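Local coordinates for protein L544 (Acanthamoeba polyphaga mimivirus, PDB 4AMQ) that probably acts as a metal-dependent nucleotidyl transferase, with manganese ions bound in its nucleotidyltransferase domain, and is a virion protein of the giant virus, at residues 163-168 with 188-193; 246-251 with 358-363; 310-313 with 318-321. All blocks are in the same frame, centred on the assembly; numbering follows the deposited sequence.

Contact 1: 163-168 with 188-193; sequences YKLRWT and QDVVKN
Val-190 reaches out from helix 187-192 with one methyl, CG2, and sets it against both Leu-165 and Trp-167, two residues of strand 164-167 that lie on the same side of the strand. The tighter half is at the indole: CG2 of Val-190 comes obliquely to CZ2 of Trp-167 at 3.8 Å. The other half is looser, with CD1 of Leu-165 standing 4.2 Å from the same CG2 of Val-190. The valine's torsion explains the choice of branch, for with CG1 opposite the backbone N (chi1 172°), CG2 is the methyl turned to the strand. The indole is held from elsewhere as well: its NE1 donates to the backbone O of Cys-106, and its ring meets Phe-187 edge-to-face. Away from this buried patch the helix end faces solvent at Asp-189, Lys-192 and Asn-193. There ND2 of Asn-193 donates to O of Asp-189 over 2.7 Å, from above the carbonyl plane and with a bent N-H...O angle of 135°; the backbone N of Asn-193 uses the same oxygen. This is helix-on-sheet packing in an alpha/beta nucleotidyltransferase domain, a short helix lying against an outermost strand of the mixed sheet.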
loop_
_atom_site.group_PDB
_atom_site.type_symbol
_atom_site.label_atom_id
_atom_site.label_comp_id
_atom_site.label_asym_id
_atom_site.label_seq_id
_atom_site.Cartn_x
_atom_site.Cartn_y
_atom_site.Cartn_z
ATOM N N TYR A 163 1.895 15.251 5.869
ATOM C CA TYR A 163 0.580 15.885 5.871
ATOM C C TYR A 163 -0.437 15.021 6.609
ATOM O O TYR A 163 -1.155 15.508 7.479
ATOM C CB TYR A 163 0.105 16.175 4.445
ATOM C CG TYR A 163 -1.299 16.733 4.375
ATOM C CD1 TYR A 163 -1.704 17.749 5.228
ATOM C CD2 TYR A 163 -2.215 16.249 3.450
ATOM C CE1 TYR A 163 -2.982 18.262 5.170
ATOM C CE2 TYR A 163 -3.498 16.760 3.381
ATOM C CZ TYR A 163 -3.876 17.765 4.245
ATOM O OH TYR A 163 -5.152 18.278 4.186
ATOM N N LYS A 164 -0.493 13.738 6.262
ATOM C CA LYS A 164 -1.384 12.800 6.940
ATOM C C LYS A 164 -0.720 12.228 8.187
ATOM O O LYS A 164 0.369 11.660 8.112
ATOM C CB LYS A 164 -1.785 11.662 6.001
ATOM C CG LYS A 164 -2.394 12.126 4.695
ATOM C CD LYS A 164 -3.680 12.907 4.919
ATOM C CE LYS A 164 -4.812 12.002 5.381
ATOM N NZ LYS A 164 -6.089 12.756 5.524
ATOM N N LEU A 165 -1.379 12.376 9.333
ATOM C CA LEU A 165 -0.826 11.899 10.592
ATOM C C LEU A 165 -0.925 10.381 10.730
ATOM O O LEU A 165 -2.017 9.825 10.864
ATOM C CB LEU A 165 -1.512 12.583 11.775
ATOM C CG LEU A 165 -1.292 14.092 11.910
ATOM C CD1 LEU A 165 -2.041 14.637 13.113
ATOM C CD2 LEU A 165 0.193 14.409 12.015
ATOM N N ARG A 166 0.225 9.716 10.691
ATOM C CA ARG A 166 0.278 8.280 10.921
ATOM C C ARG A 166 0.682 8.018 12.366
ATOM O O ARG A 166 1.825 8.258 12.751
ATOM C CB ARG A 166 1.264 7.609 9.957
ATOM C CG ARG A 166 1.043 7.967 8.491
ATOM C CD ARG A 166 1.802 7.033 7.548
ATOM N NE ARG A 166 3.251 7.115 7.714
ATOM C CZ ARG A 166 4.129 6.505 6.920
ATOM N NH1 ARG A 166 3.706 5.771 5.902
ATOM N NH2 ARG A 166 5.430 6.632 7.142
ATOM N N TRP A 167 -0.262 7.541 13.168
ATOM C CA TRP A 167 0.002 7.248 14.572
ATOM C C TRP A 167 0.513 5.817 14.738
ATOM O O TRP A 167 -0.049 4.881 14.168
ATOM C CB TRP A 167 -1.270 7.448 15.405
ATOM C CG TRP A 167 -1.795 8.860 15.385
ATOM C CD1 TRP A 167 -2.327 9.521 14.316
ATOM C CD2 TRP A 167 -1.846 9.776 16.486
ATOM N NE1 TRP A 167 -2.697 10.792 14.680
ATOM C CE2 TRP A 167 -2.413 10.974 16.008
ATOM C CE3 TRP A 167 -1.461 9.701 17.829
ATOM C CZ2 TRP A 167 -2.605 12.088 16.823
ATOM C CZ3 TRP A 167 -1.654 10.808 18.638
ATOM C CH2 TRP A 167 -2.220 11.985 18.132
ATOM N N THR A 168 1.584 5.647 15.509
ATOM C CA THR A 168 2.027 4.312 15.892
ATOM C C THR A 168 1.161 3.831 17.048
ATOM O O THR A 168 0.450 4.626 17.666
ATOM C CB THR A 168 3.504 4.291 16.335
ATOM O OG1 THR A 168 3.680 5.170 17.451
ATOM C CG2 THR A 168 4.417 4.730 15.198
ATOM N N GLN A 188 -7.218 12.571 20.909
ATOM C CA GLN A 188 -8.622 12.899 21.109
ATOM C C GLN A 188 -9.045 14.094 20.255
ATOM O O GLN A 188 -10.134 14.098 19.682
ATOM C CB GLN A 188 -8.913 13.162 22.586
ATOM C CG GLN A 188 -10.371 13.471 22.869
ATOM C CD GLN A 188 -11.303 12.439 22.265
ATOM O OE1 GLN A 188 -11.130 11.236 22.465
ATOM N NE2 GLN A 188 -12.289 12.905 21.506
ATOM N N ASP A 189 -8.179 15.101 20.164
ATOM C CA ASP A 189 -8.465 16.284 19.359
ATOM C C ASP A 189 -8.669 15.872 17.910
ATOM O O ASP A 189 -9.602 16.326 17.245
ATOM C CB ASP A 189 -7.313 17.291 19.436
ATOM C CG ASP A 189 -7.248 18.018 20.767
ATOM O OD1 ASP A 189 -8.013 17.664 21.691
ATOM O OD2 ASP A 189 -6.413 18.941 20.889
ATOM N N VAL A 190 -7.791 14.999 17.430
ATOM C CA VAL A 190 -7.823 14.562 16.039
ATOM C C VAL A 190 -9.106 13.810 15.674
ATOM O O VAL A 190 -9.696 14.060 14.626
ATOM C CB VAL A 190 -6.593 13.703 15.694
ATOM C CG1 VAL A 190 -6.740 13.096 14.319
ATOM C CG2 VAL A 190 -5.323 14.544 15.779
ATOM N N VAL A 191 -9.537 12.889 16.530
ATOM C CA VAL A 191 -10.778 12.160 16.275
ATOM C C VAL A 191 -11.998 13.085 16.289
ATOM O O VAL A 191 -12.958 12.871 15.550
ATOM C CB VAL A 191 -10.992 10.998 17.272
ATOM C CG1 VAL A 191 -10.344 11.304 18.606
ATOM C CG2 VAL A 191 -12.476 10.711 17.445
ATOM N N LYS A 192 -11.951 14.116 17.126
ATOM C CA LYS A 192 -13.062 15.054 17.233
ATOM C C LYS A 192 -13.176 15.916 15.979
ATOM O O LYS A 192 -14.269 16.335 15.599
ATOM C CB LYS A 192 -12.910 15.939 18.473
ATOM C CG LYS A 192 -14.152 16.755 18.808
ATOM C CD LYS A 192 -15.330 15.848 19.140
ATOM C CE LYS A 192 -16.625 16.640 19.282
ATOM N NZ LYS A 192 -17.790 15.751 19.557
ATOM N N ASN A 193 -12.042 16.169 15.335
ATOM C CA ASN A 193 -12.009 17.009 14.144
ATOM C C ASN A 193 -12.073 16.220 12.843
ATOM O O ASN A 193 -11.945 16.788 11.757
ATOM C CB ASN A 193 -10.764 17.898 14.149
ATOM C CG ASN A 193 -10.827 18.977 15.210
ATOM O OD1 ASN A 193 -11.555 19.961 15.066
ATOM N ND2 ASN A 193 -10.059 18.804 16.279
#

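Contact 2: 246-251 with 358-363; sequences FMLFPL and KQSKKY
The two backbones come closest at Leu-248 and Tyr-363, whose CA atoms are 7.9 Å apart. Residues 246-251 lead from a turn into helix 248-254. Facing them is a kinked part of the long helix 334-368, where the backbone N atoms of Lys-362 and Tyr-363 lack bonds to the preceding turn.

Leu-248 carries the contact: its CG lies opposite the carbonyl carbon (chi1 -68°), which brings the two methyls across to the long helix. CD2 of Leu-248 rests on the main chain of Tyr-363, 3.9 Å from its carbonyl C, and CB of Tyr-363 lies 4.3 Å from the same methyl. CD1 of Leu-248 reaches toward OG of Ser-360 at 4.3 Å. That hydroxyl is already engaged in its own helix, by a hydrogen bond with O of Val-356. The Tyr-363 ring turns away from the leucine; CE of Lys-362 lies over one face near the rim, 3.9 Å above the plane, and the tyrosine side chain also touches Ile-268 and Lys-272 of helix 259-272.

No hydrogen bond or salt bridge joins the segments, so the attraction here is dispersion and the burial of leucine methyls. With the serine hydroxyl bonded within its helix, a polar group can probably sit beside those methyls at little cost.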
loop_
_atom_site.group_PDB
_atom_site.type_symbol
_atom_site.label_atom_id
_atom_site.label_comp_id
_atom_site.label_asym_id
_atom_site.label_seq_id
_atom_site.Cartn_x
_atom_site.Cartn_y
_atom_site.Cartn_z
ATOM N N PHE A 246 1.044 -0.906 -15.919
ATOM C CA PHE A 246 0.170 -0.083 -15.097
ATOM C C PHE A 246 -0.733 0.821 -15.936
ATOM O O PHE A 246 -1.762 1.301 -15.460
ATOM C CB PHE A 246 0.989 0.716 -14.081
ATOM C CG PHE A 246 1.671 -0.147 -13.054
ATOM C CD1 PHE A 246 0.978 -0.603 -11.943
ATOM C CD2 PHE A 246 2.996 -0.522 -13.210
ATOM C CE1 PHE A 246 1.596 -1.407 -11.001
ATOM C CE2 PHE A 246 3.619 -1.326 -12.272
ATOM C CZ PHE A 246 2.919 -1.767 -11.165
ATOM N N MET A 247 -0.355 1.030 -17.193
ATOM C CA MET A 247 -1.171 1.809 -18.115
ATOM C C MET A 247 -2.358 0.995 -18.623
ATOM O O MET A 247 -3.260 1.534 -19.259
ATOM C CB MET A 247 -0.323 2.318 -19.282
ATOM C CG MET A 247 0.770 3.292 -18.857
ATOM S SD MET A 247 2.120 3.430 -20.046
ATOM C CE MET A 247 1.297 4.252 -21.409
ATOM N N LEU A 248 -2.355 -0.306 -18.339
ATOM C CA LEU A 248 -3.497 -1.156 -18.654
ATOM C C LEU A 248 -4.658 -0.879 -17.703
ATOM O O LEU A 248 -5.816 -1.106 -18.048
ATOM C CB LEU A 248 -3.117 -2.638 -18.572
ATOM C CG LEU A 248 -2.144 -3.205 -19.607
ATOM C CD1 LEU A 248 -1.816 -4.651 -19.271
ATOM C CD2 LEU A 248 -2.709 -3.098 -21.015
ATOM N N PHE A 249 -4.337 -0.399 -16.503
ATOM C CA PHE A 249 -5.343 -0.121 -15.481
ATOM C C PHE A 249 -6.318 0.988 -15.897
ATOM O O PHE A 249 -7.524 0.862 -15.688
ATOM C CB PHE A 249 -4.682 0.216 -14.137
ATOM C CG PHE A 249 -4.052 -0.969 -13.451
ATOM C CD1 PHE A 249 -2.978 -1.632 -14.024
ATOM C CD2 PHE A 249 -4.540 -1.423 -12.234
ATOM C CE1 PHE A 249 -2.401 -2.725 -13.390
ATOM C CE2 PHE A 249 -3.967 -2.513 -11.600
ATOM C CZ PHE A 249 -2.895 -3.163 -12.178
ATOM N N PRO A 250 -5.803 2.086 -16.472
ATOM C CA PRO A 250 -6.738 3.073 -17.031
ATOM C C PRO A 250 -7.584 2.464 -18.149
ATOM O O PRO A 250 -8.774 2.762 -18.252
ATOM C CB PRO A 250 -5.812 4.153 -17.597
ATOM C CG PRO A 250 -4.565 4.040 -16.783
ATOM C CD PRO A 250 -4.412 2.572 -16.487
ATOM N N LEU A 251 -6.979 1.607 -18.967
ATOM C CA LEU A 251 -7.708 0.956 -20.050
ATOM C C LEU A 251 -8.821 0.064 -19.512
ATOM O O LEU A 251 -9.919 0.035 -20.061
ATOM C CB LEU A 251 -6.763 0.141 -20.937
ATOM C CG LEU A 251 -5.647 0.903 -21.653
ATOM C CD1 LEU A 251 -4.895 -0.026 -22.595
ATOM C CD2 LEU A 251 -6.207 2.097 -22.411
ATOM N N LYS A 358 7.645 -4.400 -20.101
ATOM C CA LYS A 358 8.090 -4.845 -21.418
ATOM C C LYS A 358 7.117 -5.855 -22.015
ATOM O O LYS A 358 6.732 -5.745 -23.177
ATOM C CB LYS A 358 9.484 -5.469 -21.328
ATOM C CG LYS A 358 10.059 -5.893 -22.671
ATOM C CD LYS A 358 11.162 -6.928 -22.504
ATOM C CE LYS A 358 11.900 -7.158 -23.814
ATOM N NZ LYS A 358 10.967 -7.421 -24.945
ATOM N N GLN A 359 6.726 -6.839 -21.213
ATOM C CA GLN A 359 5.814 -7.881 -21.666
ATOM C C GLN A 359 4.391 -7.359 -21.830
ATOM O O GLN A 359 3.525 -8.056 -22.359
ATOM C CB GLN A 359 5.808 -9.053 -20.683
ATOM C CG GLN A 359 7.151 -9.743 -20.508
ATOM C CD GLN A 359 7.101 -10.825 -19.451
ATOM O OE1 GLN A 359 6.433 -11.848 -19.618
ATOM N NE2 GLN A 359 7.797 -10.600 -18.342
ATOM N N SER A 360 4.153 -6.133 -21.370
ATOM C CA SER A 360 2.807 -5.564 -21.380
ATOM C C SER A 360 2.574 -4.594 -22.537
ATOM O O SER A 360 1.432 -4.308 -22.888
ATOM C CB SER A 360 2.512 -4.859 -20.054
ATOM O OG SER A 360 2.271 -5.792 -19.020
ATOM N N LYS A 361 3.658 -4.094 -23.124
ATOM C CA LYS A 361 3.577 -3.031 -24.122
ATOM C C LYS A 361 2.625 -3.342 -25.268
ATOM O O LYS A 361 1.904 -2.460 -25.737
ATOM C CB LYS A 361 4.967 -2.699 -24.671
ATOM C CG LYS A 361 4.964 -1.654 -25.781
ATOM C CD LYS A 361 6.377 -1.265 -26.196
ATOM C CE LYS A 361 6.360 -0.380 -27.433
ATOM N NZ LYS A 361 5.525 0.845 -27.258
ATOM N N LYS A 362 2.626 -4.595 -25.713
ATOM C CA LYS A 362 1.811 -5.008 -26.849
ATOM C C LYS A 362 0.328 -5.059 -26.507
ATOM O O LYS A 362 -0.518 -4.723 -27.338
ATOM C CB LYS A 362 2.274 -6.366 -27.367
ATOM C CG LYS A 362 2.602 -7.349 -26.262
ATOM C CD LYS A 362 2.910 -8.734 -26.811
ATOM C CE LYS A 362 1.672 -9.382 -27.394
ATOM N NZ LYS A 362 1.862 -10.839 -27.635
ATOM N N TYR A 363 0.011 -5.486 -25.288
ATOM C CA TYR A 363 -1.378 -5.508 -24.856
ATOM C C TYR A 363 -1.899 -4.092 -24.677
ATOM O O TYR A 363 -3.084 -3.826 -24.873
ATOM C CB TYR A 363 -1.538 -6.313 -23.572
ATOM C CG TYR A 363 -1.120 -7.747 -23.745
ATOM C CD1 TYR A 363 -1.999 -8.686 -24.264
ATOM C CD2 TYR A 363 0.164 -8.162 -23.413
ATOM C CE1 TYR A 363 -1.619 -9.998 -24.438
ATOM C CE2 TYR A 363 0.554 -9.473 -23.585
ATOM C CZ TYR A 363 -0.343 -10.387 -24.098
ATOM O OH TYR A 363 0.031 -11.699 -24.275
#

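Contact 3: 310-313 with 318-321; sequences DIRK and DMNI
The connection between two consecutive helices of the helical domain, from the end of helix 297-311 to the start of helix 319-331, is bridged by Met-319 reaching back to Ile-311 and Arg-312. The touching atom is the methionine's terminal methyl. CE of Met-319 lies 4.1 Å from CG of Arg-312 and 4.3 Å from CG2 of Ile-311, and it also sits over one face of the Arg-312 guanidinium. Bends at chi2 (-60°) and chi3 (-68°) curl the methionine so that its end comes nearer than its base. The arginine runs extended from CG to NE, and the two side chains cross at about a right angle.

Asp-318 is the N-cap of the second helix, its OD1 accepting from N of Asn-320 at 3.2 Å, met from above the carboxylate plane. On the first segment, NZ of Lys-313 makes a salt bridge with OD1 of Asp-310 at 2.9 Å, while OD2 of Asp-310 makes a salt bridge with NH1 of Arg-282.

Across the connection the contact is van der Waals: one methyl against aliphatic carbons, with the face of a cationic guanidinium beside it. None of the charged or capping bonds crosses between the two segments.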
loop_
_atom_site.group_PDB
_atom_site.type_symbol
_atom_site.label_atom_id
_atom_site.label_comp_id
_atom_site.label_asym_id
_atom_site.label_seq_id
_atom_site.Cartn_x
_atom_site.Cartn_y
_atom_site.Cartn_z
ATOM N N ASP A 310 9.127 -17.780 -5.588
ATOM C CA ASP A 310 8.146 -17.333 -6.580
ATOM C C ASP A 310 8.751 -16.577 -7.761
ATOM O O ASP A 310 8.189 -16.574 -8.855
ATOM C CB ASP A 310 7.063 -16.483 -5.915
ATOM C CG ASP A 310 6.234 -17.272 -4.927
ATOM O OD1 ASP A 310 6.216 -18.514 -5.033
ATOM O OD2 ASP A 310 5.597 -16.651 -4.052
ATOM N N ILE A 311 9.891 -15.937 -7.534
ATOM C CA ILE A 311 10.545 -15.135 -8.559
ATOM C C ILE A 311 10.932 -15.983 -9.772
ATOM O O ILE A 311 11.050 -15.472 -10.891
ATOM C CB ILE A 311 11.799 -14.447 -7.984
ATOM C CG1 ILE A 311 12.197 -13.249 -8.835
ATOM C CG2 ILE A 311 12.948 -15.424 -7.876
ATOM C CD1 ILE A 311 11.170 -12.170 -8.818
ATOM N N ARG A 312 11.107 -17.282 -9.544
ATOM C CA ARG A 312 11.531 -18.198 -10.598
ATOM C C ARG A 312 10.398 -18.491 -11.577
ATOM O O ARG A 312 10.630 -19.008 -12.671
ATOM C CB ARG A 312 12.052 -19.505 -9.995
ATOM C CG ARG A 312 13.235 -19.333 -9.054
ATOM C CD ARG A 312 13.447 -20.568 -8.199
ATOM N NE ARG A 312 14.607 -20.421 -7.328
ATOM C CZ ARG A 312 15.858 -20.655 -7.710
ATOM N NH1 ARG A 312 16.111 -21.049 -8.952
ATOM N NH2 ARG A 312 16.855 -20.493 -6.852
ATOM N N LYS A 313 9.175 -18.161 -11.177
ATOM C CA LYS A 313 8.012 -18.358 -12.034
ATOM C C LYS A 313 7.887 -17.229 -13.052
ATOM O O LYS A 313 7.178 -17.357 -14.049
ATOM C CB LYS A 313 6.732 -18.453 -11.202
ATOM C CG LYS A 313 6.760 -19.513 -10.110
ATOM C CD LYS A 313 5.349 -19.840 -9.647
ATOM C CE LYS A 313 5.343 -20.874 -8.533
ATOM N NZ LYS A 313 5.684 -20.278 -7.212
ATOM N N ASP A 318 16.567 -10.649 -13.905
ATOM C CA ASP A 318 18.000 -10.792 -13.696
ATOM C C ASP A 318 18.250 -11.646 -12.461
ATOM O O ASP A 318 18.296 -11.135 -11.342
ATOM C CB ASP A 318 18.654 -9.420 -13.529
ATOM C CG ASP A 318 20.150 -9.511 -13.316
ATOM O OD1 ASP A 318 20.721 -10.590 -13.574
ATOM O OD2 ASP A 318 20.755 -8.503 -12.900
ATOM N N MET A 319 18.408 -12.949 -12.668
ATOM C CA MET A 319 18.567 -13.888 -11.560
ATOM C C MET A 319 19.857 -13.694 -10.763
ATOM O O MET A 319 20.056 -14.340 -9.737
ATOM C CB MET A 319 18.448 -15.333 -12.053
ATOM C CG MET A 319 17.044 -15.712 -12.497
ATOM S SD MET A 319 15.840 -15.539 -11.163
ATOM C CE MET A 319 16.362 -16.858 -10.068
ATOM N N ASN A 320 20.729 -12.804 -11.231
ATOM C CA ASN A 320 21.917 -12.438 -10.465
ATOM C C ASN A 320 21.540 -11.725 -9.174
ATOM O O ASN A 320 22.229 -11.851 -8.161
ATOM C CB ASN A 320 22.857 -11.552 -11.284
ATOM C CG ASN A 320 23.489 -12.289 -12.446
ATOM O OD1 ASN A 320 23.543 -13.520 -12.461
ATOM N ND2 ASN A 320 23.977 -11.538 -13.426
ATOM N N ILE A 321 20.449 -10.965 -9.221
ATOM C CA ILE A 321 19.923 -10.301 -8.034
ATOM C C ILE A 321 19.582 -11.342 -6.974
ATOM O O ILE A 321 19.853 -11.153 -5.787
ATOM C CB ILE A 321 18.653 -9.480 -8.351
ATOM C CG1 ILE A 321 18.933 -8.439 -9.441
ATOM C CG2 ILE A 321 18.113 -8.817 -7.089
ATOM C CD1 ILE A 321 20.041 -7.459 -9.094
#

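In the fold
From the N terminus, contact 1 comes first: it closes a short excursion from strand 164-167 through helix 169-174 and the two-stranded hairpin to helix 187-192, all within the nucleotidyltransferase domain. After two more strands of the main sheet, 196-204 and 209-217, the chain enters the helical domain, where contact 2 opens at 246-251 and closes only at 358-363, spanning a largely helical stretch. Contact 3 is nested inside that span and closes the short loop between helices 297-311 and 319-331. Contacts 2 and 3 have centres 22 Å apart and are linked by the helices 319-331 and 334-368, consecutive in the chain. Contact 1 lies across the chain's centre, its centre 38 Å from that of contact 2.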